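Local coordinates for protein UDP-L-Rhamnose Synthase (Acanthamoeba polyphaga mimivirus, PDB 7JID) that probably completes the synthesis of UDP-L-rhamnose by NADPH-dependent reduction, and binds NADP and a UDP-deoxysugar, at residues 36-41 and 82-87; 41-46 and 94-99; 223-228 and 241-246. One frame throughout, in Å; residues are numbered along the deposited sequence.

Interaction 1: residues 36-41 and 82-87; sequences RADDES and NVKDNL. With NAP (NADP nicotinamide-adenine-dinucleotide phosphate), chain D.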
loop_
_atom_site.group_PDB
_atom_site.type_symbol
_atom_site.label_atom_id
_atom_site.label_comp_id
_atom_site.label_asym_id
_atom_site.label_seq_id
_atom_site.Cartn_x
_atom_site.Cartn_y
_atom_site.Cartn_z
ATOM N N ARG A 36 -10.944 -13.478 -6.474
ATOM C CA ARG A 36 -9.766 -12.582 -6.553
ATOM C C ARG A 36 -9.483 -12.092 -5.136
ATOM O O ARG A 36 -10.420 -11.751 -4.400
ATOM C CB ARG A 36 -10.008 -11.461 -7.563
ATOM C CG ARG A 36 -10.350 -11.931 -8.974
ATOM C CD ARG A 36 -9.312 -12.860 -9.511
ATOM N NE ARG A 36 -8.045 -12.157 -9.751
ATOM C CZ ARG A 36 -7.063 -12.681 -10.467
ATOM N NH1 ARG A 36 -7.182 -13.899 -10.956
ATOM N NH2 ARG A 36 -5.978 -11.996 -10.736
ATOM N N ALA A 37 -8.213 -12.085 -4.740
ATOM C CA ALA A 37 -7.841 -11.816 -3.339
ATOM C C ALA A 37 -8.242 -10.398 -2.936
ATOM O O ALA A 37 -8.459 -10.194 -1.772
ATOM C CB ALA A 37 -6.383 -12.057 -3.110
ATOM N N ASP A 38 -8.242 -9.486 -3.903
ATOM C CA ASP A 38 -8.616 -8.074 -3.713
ATOM C C ASP A 38 -10.136 -7.866 -3.685
ATOM O O ASP A 38 -10.567 -6.740 -3.471
ATOM C CB ASP A 38 -7.929 -7.240 -4.801
ATOM C CG ASP A 38 -8.311 -7.689 -6.212
ATOM O OD1 ASP A 38 -7.889 -8.801 -6.585
ATOM O OD2 ASP A 38 -9.077 -6.951 -6.856
ATOM N N ASP A 39 -10.924 -8.918 -3.946
ATOM C CA ASP A 39 -12.402 -8.857 -3.909
ATOM C C ASP A 39 -12.785 -9.349 -2.512
ATOM O O ASP A 39 -13.163 -10.499 -2.384
ATOM C CB ASP A 39 -12.998 -9.618 -5.100
ATOM C CG ASP A 39 -14.524 -9.557 -5.148
ATOM O OD1 ASP A 39 -15.102 -9.033 -4.179
ATOM O OD2 ASP A 39 -15.098 -10.084 -6.141
ATOM N N GLU A 40 -12.574 -8.535 -1.491
ATOM C CA GLU A 40 -12.640 -9.003 -0.084
ATOM C C GLU A 40 -13.996 -9.671 0.174
ATOM O O GLU A 40 -14.049 -10.650 0.892
ATOM C CB GLU A 40 -12.338 -7.897 0.926
ATOM C CG GLU A 40 -13.307 -6.723 0.965
ATOM C CD GLU A 40 -13.330 -5.962 -0.343
ATOM O OE1 GLU A 40 -12.249 -5.553 -0.847
ATOM O OE2 GLU A 40 -14.438 -5.854 -0.899
ATOM N N SER A 41 -15.093 -9.175 -0.371
ATOM C CA SER A 41 -16.410 -9.799 -0.085
ATOM C C SER A 41 -16.489 -11.193 -0.734
ATOM O O SER A 41 -17.037 -12.106 -0.075
ATOM C CB SER A 41 -17.557 -8.873 -0.458
ATOM O OG SER A 41 -17.454 -8.446 -1.810
ATOM N N ASN A 82 0.061 -3.043 -9.048
ATOM C CA ASN A 82 1.109 -3.296 -8.043
ATOM C C ASN A 82 0.430 -3.330 -6.667
ATOM O O ASN A 82 0.556 -4.337 -5.963
ATOM C CB ASN A 82 2.189 -2.224 -8.163
ATOM C CG ASN A 82 3.422 -2.516 -7.330
ATOM O OD1 ASN A 82 3.494 -3.541 -6.655
ATOM N ND2 ASN A 82 4.435 -1.650 -7.424
ATOM N N VAL A 83 -0.247 -2.252 -6.260
ATOM C CA VAL A 83 -0.775 -2.242 -4.867
ATOM C C VAL A 83 -1.871 -3.305 -4.759
ATOM O O VAL A 83 -1.963 -3.963 -3.726
ATOM C CB VAL A 83 -1.265 -0.836 -4.488
ATOM C CG1 VAL A 83 -1.788 -0.841 -3.064
ATOM C CG2 VAL A 83 -0.106 0.139 -4.612
ATOM N N LYS A 84 -2.704 -3.462 -5.792
ATOM C CA LYS A 84 -3.843 -4.409 -5.749
ATOM C C LYS A 84 -3.296 -5.819 -5.447
ATOM O O LYS A 84 -3.852 -6.541 -4.552
ATOM C CB LYS A 84 -4.570 -4.433 -7.096
ATOM C CG LYS A 84 -5.741 -5.408 -7.151
ATOM C CD LYS A 84 -6.222 -5.751 -8.551
ATOM C CE LYS A 84 -6.578 -4.550 -9.373
ATOM N NZ LYS A 84 -6.693 -5.015 -10.782
ATOM N N ASP A 85 -2.331 -6.291 -6.232
ATOM C CA ASP A 85 -1.940 -7.709 -6.210
ATOM C C ASP A 85 -0.866 -7.949 -5.166
ATOM O O ASP A 85 -0.768 -9.085 -4.698
ATOM C CB ASP A 85 -1.546 -8.175 -7.615
ATOM C CG ASP A 85 -2.677 -8.113 -8.633
ATOM O OD1 ASP A 85 -3.869 -8.173 -8.237
ATOM O OD2 ASP A 85 -2.356 -8.025 -9.861
ATOM N N ASN A 86 0.007 -6.958 -4.918
ATOM C CA ASN A 86 1.238 -7.163 -4.132
ATOM C C ASN A 86 1.058 -6.644 -2.699
ATOM O O ASN A 86 1.977 -6.915 -1.906
ATOM C CB ASN A 86 2.438 -6.469 -4.783
ATOM C CG ASN A 86 2.805 -7.126 -6.085
ATOM O OD1 ASN A 86 2.700 -8.341 -6.212
ATOM N ND2 ASN A 86 3.386 -6.342 -7.009
ATOM N N LEU A 87 -0.047 -5.935 -2.400
ATOM C CA LEU A 87 -0.315 -5.491 -1.014
ATOM C C LEU A 87 -1.779 -5.738 -0.674
ATOM O O LEU A 87 -2.061 -6.435 0.342
ATOM C CB LEU A 87 0.076 -4.020 -0.877
ATOM C CG LEU A 87 0.047 -3.459 0.540
ATOM C CD1 LEU A 87 1.049 -2.325 0.645
ATOM C CD2 LEU A 87 -1.353 -2.992 0.912
HETATM P PA NAP D . 3.030 -16.165 -11.290
HETATM O O1A NAP D . 3.320 -17.396 -12.118
HETATM O O2A NAP D . 2.771 -14.867 -11.991
HETATM O O5B NAP D . 1.798 -16.613 -10.401
HETATM C C5B NAP D . 1.007 -15.639 -9.719
HETATM C C4B NAP D . -0.463 -16.010 -9.602
HETATM O O4B NAP D . -1.163 -15.092 -8.773
HETATM C C3B NAP D . -1.090 -15.983 -10.990
HETATM O O3B NAP D . -1.773 -17.256 -11.073
HETATM C C2B NAP D . -2.052 -14.806 -10.893
HETATM O O2B NAP D . -3.235 -15.136 -11.557
HETATM C C1B NAP D . -2.367 -14.702 -9.403
HETATM N N9A NAP D . -2.850 -13.437 -8.882
HETATM C C8A NAP D . -2.242 -12.260 -8.943
HETATM N N7A NAP D . -2.961 -11.327 -8.315
HETATM C C5A NAP D . -4.066 -11.926 -7.852
HETATM C C6A NAP D . -5.207 -11.478 -7.153
HETATM N N6A NAP D . -5.297 -10.210 -6.825
HETATM N N1A NAP D . -6.171 -12.422 -6.872
HETATM C C2A NAP D . -5.997 -13.702 -7.227
HETATM N N3A NAP D . -4.958 -14.215 -7.904
HETATM C C4A NAP D . -3.974 -13.326 -8.208
HETATM O O3 NAP D . 4.145 -15.797 -10.188
HETATM P PN NAP D . 4.932 -16.824 -9.205
HETATM O O1N NAP D . 6.370 -16.520 -9.591
HETATM O O2N NAP D . 4.346 -18.165 -9.056
HETATM O O5D NAP D . 4.782 -16.036 -7.840
HETATM C C5D NAP D . 3.840 -16.181 -6.786
HETATM C C4D NAP D . 3.874 -14.873 -5.940
HETATM O O4D NAP D . 4.233 -15.218 -4.640
HETATM C C3D NAP D . 4.972 -13.974 -6.468
HETATM O O3D NAP D . 4.926 -12.616 -5.888
HETATM C C2D NAP D . 6.094 -14.944 -6.028
HETATM O O2D NAP D . 7.446 -14.467 -5.966
HETATM C C1D NAP D . 5.656 -15.374 -4.653
HETATM P P2B NAP D . -3.775 -14.253 -12.760
HETATM O O1X NAP D . -3.007 -14.568 -13.970
HETATM O O2X NAP D . -5.175 -14.891 -12.823
HETATM O O3X NAP D . -3.798 -12.750 -12.462
HETATM O O HOH W 1 -5.344 -9.190 -10.173
#
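At the adenine end of the NADP site of a Rossmann fold, the side chain of Asp38 leans on that of Lys84. The contact is made by the alkyl part of the lysine: Asp38 OD2 lies 3.5 Å from Lys84 CD. The ammonium group stays too far from the carboxylate for a salt bridge. Asp38 CG sits between its backbone N and carbonyl carbon (chi1 58°). This brings the other oxygen, OD1, to the adenine amino group, with NAP N6A 3.0 Å from Asp38 OD1. The same N6A donates to Asp85 OD1 at 2.9 Å. The two carboxylate oxygens, Asp38 OD1 and Asp85 OD1, stand 4.4 Å apart, and the shared amino group probably eases their repulsion. Arg61 holds Asp85 OD2 in a salt bridge, which positions the carboxylate. A type I turn from Arg36 to Asp39 places Arg36, Ala37 and Asp38 round the adenine. Ala37 N gives an almost straight bond to NAP N1A at 3.0 Å (172°). Arg36 folds back over the base, with its chain bent at chi2 and chi3. NAP C2A lies 3.5 Å from the guanidinium plane, over its centre. The group's edge grips the 2'-phosphate twice: Arg36 NH1 is 2.9 Å from NAP O2X, and Arg36 NH2 is 2.9 Å from NAP O3X. These two bonds fix the rotation of the guanidinium. A water accepts from Arg36 NH2 and donates to Asp85 OD1, bridging the two segments. Thus the adenine amino group, ring nitrogen and 2'-phosphate are all read here. An arginine that follows the second strand and holds the 2'-phosphate is typical of NADP-preferring Rossmann dehydrogenases.

Interaction 2: residues 41-46 and 94-99; sequences SAVERE and AFICQK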
loop_
_atom_site.group_PDB
_atom_site.type_symbol
_atom_site.label_atom_id
_atom_site.label_comp_id
_atom_site.label_asym_id
_atom_site.label_seq_id
_atom_site.Cartn_x
_atom_site.Cartn_y
_atom_site.Cartn_z
ATOM N N SER A 41 -15.093 -9.175 -0.371
ATOM C CA SER A 41 -16.410 -9.799 -0.085
ATOM C C SER A 41 -16.489 -11.193 -0.734
ATOM O O SER A 41 -17.037 -12.106 -0.075
ATOM C CB SER A 41 -17.557 -8.873 -0.458
ATOM O OG SER A 41 -17.454 -8.446 -1.810
ATOM N N ALA A 42 -15.973 -11.378 -1.940
ATOM C CA ALA A 42 -15.957 -12.712 -2.589
ATOM C C ALA A 42 -15.033 -13.670 -1.808
ATOM O O ALA A 42 -15.368 -14.876 -1.647
ATOM C CB ALA A 42 -15.558 -12.609 -4.031
ATOM N N VAL A 43 -13.894 -13.164 -1.319
ATOM C CA VAL A 43 -12.934 -13.992 -0.537
ATOM C C VAL A 43 -13.657 -14.511 0.715
ATOM O O VAL A 43 -13.567 -15.738 1.021
ATOM C CB VAL A 43 -11.705 -13.160 -0.129
ATOM C CG1 VAL A 43 -10.887 -13.902 0.905
ATOM C CG2 VAL A 43 -10.890 -12.782 -1.356
ATOM N N GLU A 44 -14.354 -13.628 1.431
ATOM C CA GLU A 44 -14.993 -14.039 2.704
ATOM C C GLU A 44 -16.117 -15.027 2.382
ATOM O O GLU A 44 -16.240 -16.000 3.119
ATOM C CB GLU A 44 -15.528 -12.852 3.487
ATOM C CG GLU A 44 -16.233 -13.309 4.748
ATOM C CD GLU A 44 -16.399 -12.254 5.804
ATOM O OE1 GLU A 44 -16.072 -11.082 5.533
ATOM O OE2 GLU A 44 -16.839 -12.615 6.900
ATOM N N ARG A 45 -16.873 -14.816 1.309
ATOM C CA ARG A 45 -17.921 -15.790 0.910
ATOM C C ARG A 45 -17.246 -17.135 0.619
ATOM O O ARG A 45 -17.779 -18.179 1.075
ATOM C CB ARG A 45 -18.742 -15.283 -0.278
ATOM C CG ARG A 45 -19.745 -14.185 0.064
ATOM C CD ARG A 45 -20.676 -13.929 -1.134
ATOM N NE ARG A 45 -20.024 -13.419 -2.343
ATOM C CZ ARG A 45 -19.702 -12.135 -2.565
ATOM N NH1 ARG A 45 -19.961 -11.208 -1.656
ATOM N NH2 ARG A 45 -19.114 -11.780 -3.694
ATOM N N GLU A 46 -16.129 -17.138 -0.112
ATOM C CA GLU A 46 -15.460 -18.400 -0.530
ATOM C C GLU A 46 -14.940 -19.124 0.711
ATOM O O GLU A 46 -15.136 -20.355 0.811
ATOM C CB GLU A 46 -14.341 -18.168 -1.537
ATOM C CG GLU A 46 -13.744 -19.461 -2.051
ATOM C CD GLU A 46 -12.958 -19.302 -3.335
ATOM O OE1 GLU A 46 -12.276 -18.273 -3.466
ATOM O OE2 GLU A 46 -13.025 -20.177 -4.211
ATOM N N ALA A 94 -5.139 -11.877 4.847
ATOM C CA ALA A 94 -4.739 -11.824 6.272
ATOM C C ALA A 94 -5.961 -11.499 7.142
ATOM O O ALA A 94 -6.242 -12.252 8.122
ATOM C CB ALA A 94 -3.645 -10.844 6.529
ATOM N N PHE A 95 -6.694 -10.448 6.809
ATOM C CA PHE A 95 -7.807 -9.997 7.676
ATOM C C PHE A 95 -8.845 -11.110 7.757
ATOM O O PHE A 95 -9.367 -11.376 8.850
ATOM C CB PHE A 95 -8.494 -8.745 7.148
ATOM C CG PHE A 95 -7.777 -7.467 7.506
ATOM C CD1 PHE A 95 -7.662 -7.061 8.807
ATOM C CD2 PHE A 95 -7.198 -6.681 6.529
ATOM C CE1 PHE A 95 -6.961 -5.921 9.162
ATOM C CE2 PHE A 95 -6.542 -5.518 6.873
ATOM C CZ PHE A 95 -6.394 -5.138 8.179
ATOM N N ILE A 96 -9.197 -11.679 6.627
ATOM C CA ILE A 96 -10.331 -12.651 6.563
ATOM C C ILE A 96 -9.886 -13.987 7.146
ATOM O O ILE A 96 -10.654 -14.579 7.958
ATOM C CB ILE A 96 -10.869 -12.761 5.132
ATOM C CG1 ILE A 96 -11.505 -11.442 4.659
ATOM C CG2 ILE A 96 -11.870 -13.899 5.042
ATOM C CD1 ILE A 96 -11.748 -11.425 3.163
ATOM N N CYS A 97 -8.681 -14.474 6.843
ATOM C CA CYS A 97 -8.204 -15.739 7.479
ATOM C C CYS A 97 -8.165 -15.574 8.999
ATOM O O CYS A 97 -8.634 -16.506 9.679
ATOM C CB CYS A 97 -6.876 -16.203 6.901
ATOM S SG CYS A 97 -7.105 -16.765 5.221
ATOM N N GLN A 98 -7.702 -14.431 9.503
ATOM C CA GLN A 98 -7.615 -14.152 10.947
ATOM C C GLN A 98 -9.017 -14.217 11.545
ATOM O O GLN A 98 -9.200 -14.864 12.611
ATOM C CB GLN A 98 -6.981 -12.799 11.178
ATOM C CG GLN A 98 -6.866 -12.467 12.650
ATOM C CD GLN A 98 -6.259 -11.111 12.858
ATOM O OE1 GLN A 98 -6.814 -10.065 12.481
ATOM N NE2 GLN A 98 -5.148 -11.111 13.562
ATOM N N LYS A 99 -9.986 -13.573 10.901
ATOM C CA LYS A 99 -11.358 -13.543 11.450
ATOM C C LYS A 99 -11.877 -14.968 11.606
ATOM O O LYS A 99 -12.498 -15.227 12.669
ATOM C CB LYS A 99 -12.273 -12.727 10.541
ATOM C CG LYS A 99 -13.768 -12.883 10.811
ATOM C CD LYS A 99 -14.607 -11.936 9.946
ATOM C CE LYS A 99 -16.101 -12.074 10.163
ATOM N NZ LYS A 99 -16.865 -11.132 9.302
#
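Val43 and Ile96 form the apolar part of a contact between helices 40-50 and 79-99. The short segments run roughly parallel, with a crossing angle of -29° and axes 10.1 Å apart. Ile96 does most of the reaching. Its CG1 is anti to the carbonyl carbon and its chain is extended at chi2, which carries CD1 across to the other helix. Val43 answers with CG1, placed anti to the backbone N (chi1 168°). Val43 CG1 and Ile96 CD1 are 3.5 Å apart, tighter than usual for two carbons. The same methyl lies against the backbone of Glu44, with Ile96 CD1 3.8 Å from Glu44 N. Ile96 CG2, its other branch, rests near Glu44 CA and CB. Toward the surface, Glu44 and Lys99 add a salt bridge. Lys99 is stretched out along its whole length, and Glu44 is extended too; they meet at about a right angle. Lys99 NZ donates to Glu44 OE2 at 2.8 Å, meeting the syn lone pair of that oxygen, on the side of the other carboxylate oxygen. Tyr100 OH also bonds to Glu44 OE2, so this oxygen has two partners. Ile47 continues the apolar seam by packing on Ile96. Neighbouring, near-parallel helices that follow the second and third strands of a parallel sheet are typical of the Rossmann fold.

Interaction 3: residues 223-228 and 241-246; sequences SHNEIL and WENMSR. With AWU ([[(2~{R},3~{S},4~{R},5~{R})-5-[2,4-bis(oxidanylidene)pyrimidin-1-yl]-3,4-bis(oxidanyl)oxolan-2-yl]methoxy-oxidanyl-phosphoryl] [(2~{R},3~{R},4~{R},5~{R},6~{S})-6-methyl-3,4,5-tris(oxidanyl)oxan-2-yl] hydrogen phosphate), chain C; EDO (1,2-ethanediol), chain H; EDO (1,2-ethanediol), chain J.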
loop_
_atom_site.group_PDB
_atom_site.type_symbol
_atom_site.label_atom_id
_atom_site.label_comp_id
_atom_site.label_asym_id
_atom_site.label_seq_id
_atom_site.Cartn_x
_atom_site.Cartn_y
_atom_site.Cartn_z
ATOM N N SER A 223 26.630 -16.440 -6.196
ATOM C CA SER A 223 26.594 -15.414 -7.265
ATOM C C SER A 223 26.153 -16.029 -8.574
ATOM O O SER A 223 26.269 -17.239 -8.772
ATOM C CB SER A 223 27.911 -14.728 -7.463
ATOM O OG SER A 223 28.826 -15.640 -8.025
ATOM N N HIS A 224 25.765 -15.155 -9.468
ATOM C CA HIS A 224 25.420 -15.536 -10.860
ATOM C C HIS A 224 26.640 -16.244 -11.462
ATOM O O HIS A 224 26.474 -17.250 -12.149
ATOM C CB HIS A 224 25.030 -14.301 -11.656
ATOM C CG HIS A 224 24.019 -13.400 -11.033
ATOM N ND1 HIS A 224 24.191 -12.835 -9.766
ATOM C CD2 HIS A 224 22.846 -12.939 -11.498
ATOM C CE1 HIS A 224 23.156 -12.048 -9.511
ATOM N NE2 HIS A 224 22.321 -12.119 -10.533
ATOM N N ASN A 225 27.832 -15.694 -11.258
ATOM C CA ASN A 225 29.036 -16.314 -11.833
ATOM C C ASN A 225 29.236 -17.703 -11.265
ATOM O O ASN A 225 29.636 -18.591 -12.029
ATOM C CB ASN A 225 30.252 -15.432 -11.615
ATOM C CG ASN A 225 30.334 -14.257 -12.557
ATOM O OD1 ASN A 225 29.527 -14.097 -13.469
ATOM N ND2 ASN A 225 31.298 -13.400 -12.268
ATOM N N GLU A 226 29.005 -17.916 -9.973
ATOM C CA GLU A 226 29.224 -19.275 -9.414
ATOM C C GLU A 226 28.243 -20.262 -10.066
ATOM O O GLU A 226 28.636 -21.398 -10.388
ATOM C CB GLU A 226 29.048 -19.337 -7.901
ATOM C CG GLU A 226 30.179 -18.737 -7.113
ATOM C CD GLU A 226 29.829 -18.622 -5.651
ATOM O OE1 GLU A 226 28.911 -17.878 -5.374
ATOM O OE2 GLU A 226 30.474 -19.269 -4.813
ATOM N N ILE A 227 26.989 -19.847 -10.283
ATOM C CA ILE A 227 25.943 -20.703 -10.896
ATOM C C ILE A 227 26.315 -21.004 -12.350
ATOM O O ILE A 227 26.328 -22.197 -12.711
ATOM C CB ILE A 227 24.548 -20.058 -10.828
ATOM C CG1 ILE A 227 24.088 -19.947 -9.382
ATOM C CG2 ILE A 227 23.566 -20.883 -11.675
ATOM C CD1 ILE A 227 22.919 -19.031 -9.246
ATOM N N LEU A 228 26.705 -20.004 -13.121
ATOM C CA LEU A 228 27.009 -20.238 -14.553
ATOM C C LEU A 228 28.266 -21.106 -14.614
ATOM O O LEU A 228 28.339 -21.906 -15.508
ATOM C CB LEU A 228 27.164 -18.913 -15.295
ATOM C CG LEU A 228 25.842 -18.171 -15.425
ATOM C CD1 LEU A 228 26.071 -16.726 -15.814
ATOM C CD2 LEU A 228 24.904 -18.883 -16.394
ATOM N N TRP A 241 30.058 -16.139 -20.864
ATOM C CA TRP A 241 29.120 -15.019 -20.675
ATOM C C TRP A 241 29.908 -13.734 -20.455
ATOM O O TRP A 241 31.061 -13.785 -19.988
ATOM C CB TRP A 241 28.134 -15.319 -19.533
ATOM C CG TRP A 241 28.784 -15.563 -18.215
ATOM C CD1 TRP A 241 28.989 -14.660 -17.221
ATOM C CD2 TRP A 241 29.351 -16.806 -17.745
ATOM N NE1 TRP A 241 29.613 -15.248 -16.160
ATOM C CE2 TRP A 241 29.840 -16.564 -16.448
ATOM C CE3 TRP A 241 29.463 -18.102 -18.256
ATOM C CZ2 TRP A 241 30.473 -17.549 -15.688
ATOM C CZ3 TRP A 241 30.079 -19.080 -17.497
ATOM C CH2 TRP A 241 30.560 -18.802 -16.221
ATOM N N GLU A 242 29.249 -12.603 -20.729
ATOM C CA GLU A 242 29.795 -11.258 -20.463
ATOM C C GLU A 242 29.254 -10.746 -19.126
ATOM O O GLU A 242 28.049 -10.919 -18.867
ATOM C CB GLU A 242 29.380 -10.325 -21.600
ATOM C CG GLU A 242 29.956 -8.931 -21.474
ATOM C CD GLU A 242 29.710 -8.047 -22.693
ATOM O OE1 GLU A 242 30.078 -6.872 -22.631
ATOM O OE2 GLU A 242 29.152 -8.541 -23.705
ATOM N N ASN A 243 30.117 -10.161 -18.310
ATOM C CA ASN A 243 29.705 -9.517 -17.038
ATOM C C ASN A 243 29.441 -8.043 -17.298
ATOM O O ASN A 243 30.019 -7.473 -18.290
ATOM C CB ASN A 243 30.726 -9.703 -15.928
ATOM C CG ASN A 243 30.629 -11.085 -15.317
ATOM O OD1 ASN A 243 31.616 -11.801 -15.316
ATOM N ND2 ASN A 243 29.463 -11.477 -14.813
ATOM N N MET A 244 28.557 -7.470 -16.508
ATOM C CA MET A 244 28.342 -6.012 -16.456
ATOM C C MET A 244 28.208 -5.608 -15.005
ATOM O O MET A 244 27.841 -6.454 -14.142
ATOM C CB MET A 244 27.102 -5.595 -17.254
ATOM C CG MET A 244 25.781 -6.137 -16.704
ATOM S SD MET A 244 24.415 -5.354 -17.546
ATOM C CE MET A 244 23.071 -6.412 -16.985
ATOM N N SER A 245 28.422 -4.334 -14.732
ATOM C CA SER A 245 28.346 -3.751 -13.376
ATOM C C SER A 245 26.877 -3.428 -13.029
ATOM O O SER A 245 26.041 -3.467 -13.922
ATOM C CB SER A 245 29.160 -2.483 -13.311
ATOM O OG SER A 245 28.544 -1.480 -14.099
ATOM N N ARG A 246 26.608 -3.236 -11.744
ATOM C CA ARG A 246 25.299 -2.733 -11.212
ATOM C C ARG A 246 24.857 -1.467 -11.962
ATOM O O ARG A 246 23.685 -1.352 -12.303
ATOM C CB ARG A 246 25.499 -2.462 -9.717
ATOM C CG ARG A 246 24.251 -1.984 -9.004
ATOM C CD ARG A 246 23.402 -3.135 -8.563
ATOM N NE ARG A 246 22.313 -2.632 -7.709
ATOM C CZ ARG A 246 22.286 -2.654 -6.385
ATOM N NH1 ARG A 246 23.309 -3.087 -5.659
ATOM N NH2 ARG A 246 21.211 -2.198 -5.772
HETATM P PA AWU C . 15.089 -10.326 -13.237
HETATM O O1A AWU C . 14.903 -8.925 -13.684
HETATM O O2A AWU C . 14.988 -11.433 -14.272
HETATM O O3A AWU C . 14.030 -10.918 -12.149
HETATM P PB AWU C . 13.125 -10.052 -11.077
HETATM O O1B AWU C . 13.919 -9.033 -10.223
HETATM O O2B AWU C . 11.851 -9.575 -11.809
HETATM O O3B AWU C . 12.783 -11.265 -10.091
HETATM C "C5'" AWU C . 10.206 -11.503 -7.553
HETATM O "O5'" AWU C . 10.956 -11.690 -8.738
HETATM C "C4'" AWU C . 10.935 -12.140 -6.383
HETATM O "O4'" AWU C . 10.299 -11.828 -5.123
HETATM C "C3'" AWU C . 12.333 -11.616 -6.346
HETATM O "O3'" AWU C . 13.068 -12.418 -5.461
HETATM C "C2'" AWU C . 13.054 -11.734 -7.685
HETATM C "C1'" AWU C . 12.241 -11.231 -8.795
HETATM N N1 AWU C . 20.083 -9.715 -14.521
HETATM C C2 AWU C . 21.270 -9.756 -15.231
HETATM O O2 AWU C . 22.277 -10.300 -14.732
HETATM N N3 AWU C . 21.268 -9.314 -16.529
HETATM C C4 AWU C . 20.184 -8.705 -17.080
HETATM O O4 AWU C . 20.261 -8.342 -18.312
HETATM C C5 AWU C . 18.983 -8.684 -16.370
HETATM C C6 AWU C . 18.963 -9.096 -15.041
HETATM C C1C AWU C . 20.029 -10.205 -13.114
HETATM C C2C AWU C . 19.389 -9.272 -12.085
HETATM C C3C AWU C . 18.858 -10.280 -11.035
HETATM C C4C AWU C . 18.518 -11.452 -11.899
HETATM C C5C AWU C . 17.039 -11.692 -12.117
HETATM C "C6'" AWU C . 8.861 -12.168 -7.840
HETATM O "O2'" AWU C . 13.210 -13.109 -7.968
HETATM O O2C AWU C . 20.388 -8.442 -11.548
HETATM O O3C AWU C . 19.898 -10.705 -10.172
HETATM O O4C AWU C . 19.071 -11.240 -13.191
HETATM O O5C AWU C . 16.478 -10.424 -12.527
HETATM C C1 EDO H . 33.450 -15.847 -18.958
HETATM O O1 EDO H . 32.701 -16.803 -19.643
HETATM C C2 EDO H . 33.201 -15.878 -17.500
HETATM O O2 EDO H . 32.638 -14.689 -16.991
HETATM C C1 EDO J . 28.626 -5.204 -9.256
HETATM O O1 EDO J . 28.719 -3.980 -9.952
HETATM C C2 EDO J . 28.533 -6.435 -10.120
HETATM O O2 EDO J . 29.732 -6.889 -10.715
#
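Asn225 and Leu228, on the first turns of helix 224-234, meet Trp241 and Asn243 of the segment 241-246. The helix starts at Ser223, which is the N-cap. Ser223 OG accepts from Glu226 N at 3.0 Å, and Ser223 N donates to Glu226 OE1, completing a capping box. His224 turns to the UDP-sugar instead: His224 NE2 and AWU O3C, a ribose hydroxyl, are hydrogen-bonded at 2.8 Å, near the plane of the ring. Asn225 carries the polar link. Its OD1 takes two bonds from two directions. Asn243 ND2 arrives in the carbonyl plane, on a lone pair, 2.9 Å from Asn225 OD1. Trp241 NE1 comes from above that plane, also at 2.9 Å from Asn225 OD1, and is not on a lone pair. A weak bond runs back from Asn225 ND2 to Asn243 OD1, and the two amide planes stand 55° apart. Asn243 ND2 also bonds to Ile185 O. This ties the contact to the small parallel sheet of strands 184-185 and 242-243, part of the substrate-binding side of this Rossmann-type enzyme. Just past strand 242-243, Met244 CE touches the uracil, 3.4 Å from AWU N3. Leu228, one turn on from His224, packs on the indole. Leu228 CB sits 3.4 Å from the centroid of the six-membered ring of Trp241, 8° off its normal, a CH-pi contact. Trp241 CG lies between the backbone N and carbonyl carbon (chi1 59°), laying the indole along the helix. A 1,2-ethanediol, probably from the crystallisation liquor, lies over the opposite face of the indole.

In the fold
Interactions 1 and 2 involve helices 40-50 and 79-99 and share Ser41, but interaction 1 touches through the turn before helix 40-50, interaction 2 through the helix itself. They touch where Arg36 O and Ala37 O meet Val43 CG2 and Glu40 O meets Ile96 CD1. Interaction 1 is mostly polar, with NADP and a water joining its segments. Interaction 2 pairs buried methyl groups with a surface salt bridge. Interaction 3 is on the opposite side of the chain's centre, about 36 Å from interaction 1 between centres. It combines amide bonds with an aromatic face, beside the UDP-sugar. All three are partly buried, but only interactions 1 and 3 contain ligand-pocket residues.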